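PDB 4B7H: catalase from Corynebacterium glutamicum, which breaks hydrogen peroxide down to water and dioxygen at a haem iron, and is inhibited by nitric oxide. Local coordinates for residues 78-83 with 92-97; 325-330 with 368-373. All coordinates share one frame; numbering follows the deposited sequence.

Both interactions lie inside the catalase family region, their centres 19 Å apart and their nearest atoms about 8 Å apart, without touching. Interaction 1 belongs to the beta-barrel: the end of strand 73-82 meets the connection to its antiparallel neighbour 100-108, and the meeting is mostly apolar, leucine and isoleucine branches against a leucine, a phenylalanine and the backbone oxygens of the turn. Interaction 2 joins two loops distant in sequence, 325-330 and 368-373, and is the more deeply buried: every touching residue is inside, whereas P97 in interaction 1 is exposed. Its chemistry is polar at heart, an asparagine amide gripping backbone, and it lies next to the haem and a second subunit.

Interaction 1. Residues 78-83 with 92-97; sequences GELHIT and ADLFQP
I82 holds CG1 anti to its carbonyl carbon (chi1 -54°) and L80 holds CG anti to its backbone N (chi1 171°), torsions that send both side chains of strand 73-82 against L94 and F95. This is the catalase beta-barrel, and the contact is local: the strand runs into a connection that leads back to its antiparallel neighbour 100-108, and a short 3-10 turn at 93-95 in that connection folds over the strand's end. As residues alternate along the strand, L80 and I82 face the turn while H81 turns away.

L80 CD2 meets L94 CD1 at 3.7 Å, the two leucines crossing at about a right angle, and also comes obliquely to the F95 ring. I82 CD1 reaches that ring at its edge, in the ring plane, 3.9 Å from CD1 of F95. L94 CD2 in turn lies over the ring centre, 3.6 Å above its plane, and the aromatic group is thus braced on a face and at an edge. Beyond the two segments its ring meets that of W216, and L80 and L94 both rest on F130 of strand 125-132.

The turn carries its own polar bonds. Q96 NE2 has its main partner in T90 O, just before the segment, and A92 O is a further acceptor, taking F95 N and Q96 NE2 from opposite faces of its carbonyl plane. I82 also packs on backbone oxygens: CG2 lies against F95 O and Q96 O, and CG1 is 3.2 Å from L94 O.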
loop_
_atom_site.group_PDB
_atom_site.type_symbol
_atom_site.label_atom_id
_atom_site.label_comp_id
_atom_site.label_asym_id
_atom_site.label_seq_id
_atom_site.Cartn_x
_atom_site.Cartn_y
_atom_site.Cartn_z
ATOM N N GLY A 78 -27.773 15.731 0.401
ATOM C CA GLY A 78 -29.010 16.412 0.725
ATOM C C GLY A 78 -28.875 17.403 1.857
ATOM O O GLY A 78 -27.829 18.033 2.022
ATOM N N GLU A 79 -29.949 17.548 2.631
ATOM C CA GLU A 79 -30.071 18.634 3.606
ATOM C C GLU A 79 -30.793 18.162 4.854
ATOM O O GLU A 79 -31.823 17.470 4.763
ATOM C CB GLU A 79 -30.859 19.807 2.998
ATOM C CG GLU A 79 -30.303 20.312 1.677
ATOM C CD GLU A 79 -31.212 21.291 0.961
ATOM O OE1 GLU A 79 -32.256 21.694 1.524
ATOM O OE2 GLU A 79 -30.877 21.666 -0.183
ATOM N N LEU A 80 -30.266 18.555 6.012
ATOM C CA LEU A 80 -30.949 18.388 7.290
ATOM C C LEU A 80 -31.600 19.713 7.678
ATOM O O LEU A 80 -30.931 20.746 7.702
ATOM C CB LEU A 80 -29.944 17.985 8.374
ATOM C CG LEU A 80 -30.445 17.978 9.823
ATOM C CD1 LEU A 80 -31.472 16.873 10.025
ATOM C CD2 LEU A 80 -29.277 17.831 10.790
ATOM N N HIS A 81 -32.896 19.679 7.986
ATOM C CA HIS A 81 -33.629 20.874 8.407
ATOM C C HIS A 81 -34.178 20.709 9.828
ATOM O O HIS A 81 -34.972 19.806 10.090
ATOM C CB HIS A 81 -34.799 21.141 7.454
ATOM C CG HIS A 81 -34.380 21.523 6.071
ATOM N ND1 HIS A 81 -34.511 22.806 5.584
ATOM C CD2 HIS A 81 -33.836 20.792 5.069
ATOM C CE1 HIS A 81 -34.062 22.850 4.341
ATOM N NE2 HIS A 81 -33.642 21.642 4.007
ATOM N N ILE A 82 -33.774 21.585 10.744
ATOM C CA ILE A 82 -34.310 21.550 12.105
ATOM C C ILE A 82 -35.632 22.317 12.178
ATOM O O ILE A 82 -35.728 23.448 11.694
ATOM C CB ILE A 82 -33.297 22.127 13.111
ATOM C CG1 ILE A 82 -31.951 21.409 12.976
ATOM C CG2 ILE A 82 -33.829 22.037 14.530
ATOM C CD1 ILE A 82 -32.038 19.885 13.088
ATOM N N THR A 83 -36.653 21.702 12.779
ATOM C CA THR A 83 -37.978 22.322 12.873
ATOM C C THR A 83 -38.506 22.425 14.312
ATOM O O THR A 83 -39.573 23.002 14.550
ATOM C CB THR A 83 -39.031 21.584 12.000
ATOM O OG1 THR A 83 -39.209 20.244 12.480
ATOM C CG2 THR A 83 -38.608 21.553 10.532
ATOM N N ALA A 92 -25.336 20.892 20.357
ATOM C CA ALA A 92 -24.727 20.560 19.066
ATOM C C ALA A 92 -25.224 21.544 18.002
ATOM O O ALA A 92 -26.430 21.745 17.846
ATOM C CB ALA A 92 -25.044 19.116 18.670
ATOM N N ASP A 93 -24.294 22.169 17.288
ATOM C CA ASP A 93 -24.645 23.262 16.392
ATOM C C ASP A 93 -25.700 22.886 15.353
ATOM O O ASP A 93 -26.662 23.629 15.148
ATOM C CB ASP A 93 -23.405 23.841 15.717
ATOM C CG ASP A 93 -23.677 25.184 15.082
ATOM O OD1 ASP A 93 -23.734 26.194 15.828
ATOM O OD2 ASP A 93 -23.843 25.231 13.840
ATOM N N LEU A 94 -25.549 21.722 14.724
ATOM C CA LEU A 94 -26.460 21.333 13.647
ATOM C C LEU A 94 -27.902 21.131 14.127
ATOM O O LEU A 94 -28.828 21.131 13.311
ATOM C CB LEU A 94 -25.981 20.061 12.934
ATOM C CG LEU A 94 -26.363 18.718 13.576
ATOM C CD1 LEU A 94 -26.086 17.582 12.598
ATOM C CD2 LEU A 94 -25.617 18.480 14.890
ATOM N N PHE A 95 -28.093 20.946 15.435
ATOM C CA PHE A 95 -29.422 20.650 15.980
ATOM C C PHE A 95 -30.124 21.877 16.559
ATOM O O PHE A 95 -31.233 21.764 17.080
ATOM C CB PHE A 95 -29.344 19.548 17.051
ATOM C CG PHE A 95 -29.041 18.174 16.507
ATOM C CD1 PHE A 95 -29.562 17.752 15.287
ATOM C CD2 PHE A 95 -28.250 17.297 17.236
ATOM C CE1 PHE A 95 -29.277 16.477 14.799
ATOM C CE2 PHE A 95 -27.962 16.023 16.760
ATOM C CZ PHE A 95 -28.478 15.612 15.543
ATOM N N GLN A 96 -29.486 23.044 16.476
ATOM C CA GLN A 96 -30.088 24.274 17.005
ATOM C C GLN A 96 -31.242 24.767 16.116
ATOM O O GLN A 96 -31.318 24.416 14.939
ATOM C CB GLN A 96 -29.017 25.355 17.200
ATOM C CG GLN A 96 -27.879 24.936 18.129
ATOM C CD GLN A 96 -28.370 24.458 19.485
ATOM O OE1 GLN A 96 -28.958 25.226 20.253
ATOM N NE2 GLN A 96 -28.137 23.181 19.788
ATOM N N PRO A 97 -32.165 25.569 16.682
ATOM C CA PRO A 97 -33.370 25.953 15.936
ATOM C C PRO A 97 -33.083 26.556 14.562
ATOM O O PRO A 97 -32.183 27.384 14.409
ATOM C CB PRO A 97 -34.019 27.002 16.843
ATOM C CG PRO A 97 -33.614 26.593 18.215
ATOM C CD PRO A 97 -32.214 26.053 18.077
#

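Interaction 2. Residues 325-330 with 368-373. Unlike the reference sequence in segment 325-330: I326 (reference Leu).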
loop_
_atom_site.group_PDB
_atom_site.type_symbol
_atom_site.label_atom_id
_atom_site.label_comp_id
_atom_site.label_asym_id
_atom_site.label_seq_id
_atom_site.Cartn_x
_atom_site.Cartn_y
_atom_site.Cartn_z
ATOM N N GLN A 325 -15.311 6.178 -1.874
ATOM C CA GLN A 325 -14.258 6.785 -1.055
ATOM C C GLN A 325 -14.748 7.578 0.162
ATOM O O GLN A 325 -13.925 8.108 0.917
ATOM C CB GLN A 325 -13.385 7.719 -1.897
ATOM C CG GLN A 325 -12.582 7.009 -2.960
ATOM C CD GLN A 325 -11.557 7.908 -3.621
ATOM O OE1 GLN A 325 -10.425 7.483 -3.882
ATOM N NE2 GLN A 325 -11.947 9.159 -3.908
ATOM N N ILE A 326 -16.059 7.710 0.355
ATOM C CA ILE A 326 -16.510 8.349 1.586
ATOM C C ILE A 326 -16.065 7.487 2.764
ATOM O O ILE A 326 -15.978 6.259 2.655
ATOM C CB ILE A 326 -18.032 8.655 1.596
ATOM C CG1 ILE A 326 -18.334 9.801 2.568
ATOM C CG2 ILE A 326 -18.875 7.416 1.928
ATOM C CD1 ILE A 326 -19.746 10.356 2.453
ATOM N N ALA A 327 -15.721 8.147 3.863
ATOM C CA ALA A 327 -15.204 7.457 5.037
ATOM C C ALA A 327 -16.111 7.784 6.211
ATOM O O ALA A 327 -15.831 8.691 7.003
ATOM C CB ALA A 327 -13.763 7.903 5.320
ATOM N N LEU A 328 -17.234 7.083 6.295
ATOM C CA LEU A 328 -18.220 7.368 7.334
ATOM C C LEU A 328 -17.767 6.698 8.627
ATOM O O LEU A 328 -17.303 5.561 8.610
ATOM C CB LEU A 328 -19.603 6.894 6.885
ATOM C CG LEU A 328 -20.142 7.742 5.716
ATOM C CD1 LEU A 328 -21.202 7.011 4.896
ATOM C CD2 LEU A 328 -20.705 9.075 6.222
ATOM N N ASP A 329 -17.881 7.405 9.744
ATOM C CA ASP A 329 -17.192 6.994 10.966
ATOM C C ASP A 329 -17.961 7.491 12.193
ATOM O O ASP A 329 -18.131 8.695 12.366
ATOM C CB ASP A 329 -15.777 7.589 10.901
ATOM C CG ASP A 329 -14.951 7.360 12.153
ATOM O OD1 ASP A 329 -15.387 6.635 13.076
ATOM O OD2 ASP A 329 -13.825 7.911 12.200
ATOM N N PRO A 330 -18.422 6.567 13.063
ATOM C CA PRO A 330 -19.197 7.003 14.237
ATOM C C PRO A 330 -18.356 7.831 15.205
ATOM O O PRO A 330 -18.901 8.541 16.050
ATOM C CB PRO A 330 -19.650 5.681 14.886
ATOM C CG PRO A 330 -18.682 4.663 14.397
ATOM C CD PRO A 330 -18.282 5.100 13.011
ATOM N N PRO A 368 -12.026 15.306 -1.148
ATOM C CA PRO A 368 -13.154 16.244 -1.183
ATOM C C PRO A 368 -14.378 15.845 -0.332
ATOM O O PRO A 368 -14.877 16.679 0.430
ATOM C CB PRO A 368 -13.487 16.300 -2.672
ATOM C CG PRO A 368 -12.115 16.208 -3.317
ATOM C CD PRO A 368 -11.366 15.193 -2.464
ATOM N N VAL A 369 -14.851 14.608 -0.437
ATOM C CA VAL A 369 -16.077 14.230 0.269
ATOM C C VAL A 369 -15.857 14.092 1.788
ATOM O O VAL A 369 -16.814 14.127 2.575
ATOM C CB VAL A 369 -16.689 12.943 -0.343
ATOM C CG1 VAL A 369 -15.895 11.721 0.051
ATOM C CG2 VAL A 369 -18.126 12.778 0.071
ATOM N N ASN A 370 -14.600 13.948 2.207
ATOM C CA ASN A 370 -14.295 13.741 3.622
ATOM C C ASN A 370 -13.873 14.994 4.384
ATOM O O ASN A 370 -13.834 14.984 5.617
ATOM C CB ASN A 370 -13.260 12.632 3.780
ATOM C CG ASN A 370 -13.799 11.291 3.338
ATOM O OD1 ASN A 370 -14.966 10.976 3.595
ATOM N ND2 ASN A 370 -12.972 10.499 2.649
ATOM N N ARG A 371 -13.564 16.069 3.662
ATOM C CA ARG A 371 -13.194 17.328 4.313
ATOM C C ARG A 371 -14.409 18.026 4.895
ATOM O O ARG A 371 -15.458 18.088 4.252
ATOM C CB ARG A 371 -12.561 18.292 3.313
ATOM C CG ARG A 371 -11.296 17.806 2.687
ATOM C CD ARG A 371 -10.477 18.981 2.195
ATOM N NE ARG A 371 -11.124 19.782 1.156
ATOM C CZ ARG A 371 -11.012 19.544 -0.148
ATOM N NH1 ARG A 371 -10.306 18.506 -0.581
ATOM N NH2 ARG A 371 -11.618 20.338 -1.024
ATOM N N PRO A 372 -14.268 18.598 6.105
ATOM C CA PRO A 372 -15.381 19.374 6.651
ATOM C C PRO A 372 -15.528 20.728 5.948
ATOM O O PRO A 372 -14.730 21.066 5.063
ATOM C CB PRO A 372 -14.990 19.548 8.119
ATOM C CG PRO A 372 -13.500 19.493 8.124
ATOM C CD PRO A 372 -13.135 18.505 7.044
ATOM N N ILE A 373 -16.549 21.495 6.314
ATOM C CA ILE A 373 -16.707 22.800 5.689
ATOM C C ILE A 373 -15.802 23.848 6.335
ATOM O O ILE A 373 -15.437 24.827 5.692
ATOM C CB ILE A 373 -18.168 23.266 5.619
ATOM C CG1 ILE A 373 -18.774 23.377 7.017
ATOM C CG2 ILE A 373 -18.959 22.328 4.726
ATOM C CD1 ILE A 373 -20.131 24.066 7.032
#
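N370 turns its side-chain amide to the backbone on both sides of I326. Its ND2 donates to Q325 O at 3.1 Å, with an N-H...O angle of 158°, and its OD1 accepts from A327 N at 2.9 Å. One planar group thereby satisfies a carbonyl and an N-H of the same loop. The A327 methyl packs beside the amide, with CB 3.7 Å from OD1.

Next to this, V369 crosses I326 at about a right angle: its CG2 lies 3.8 Å from I326 CD1, while CG1 leans on I326 CA. I326 CG1, anti to the backbone N (chi1 -156°), brings CD1 across to that valine branch.

Further out, the amide has a second partner at each end, R129 NH1 at OD1 and Y364 O at ND2, which should fix its rotation. The I326 side chain is about 5 Å from the haem; L328 of the same loop touches the haem and lines its pocket. At the subunit interface, Q325 OE1 accepts from Q386 N of the second subunit.

In 325-330, A327 meets Q356 of helix 343-359 and L328 packs on strands 125-132 and 135-142; 368-373 lies in the loop after helix 343-359, where V369 O accepts from Y131 OH of strand 125-132.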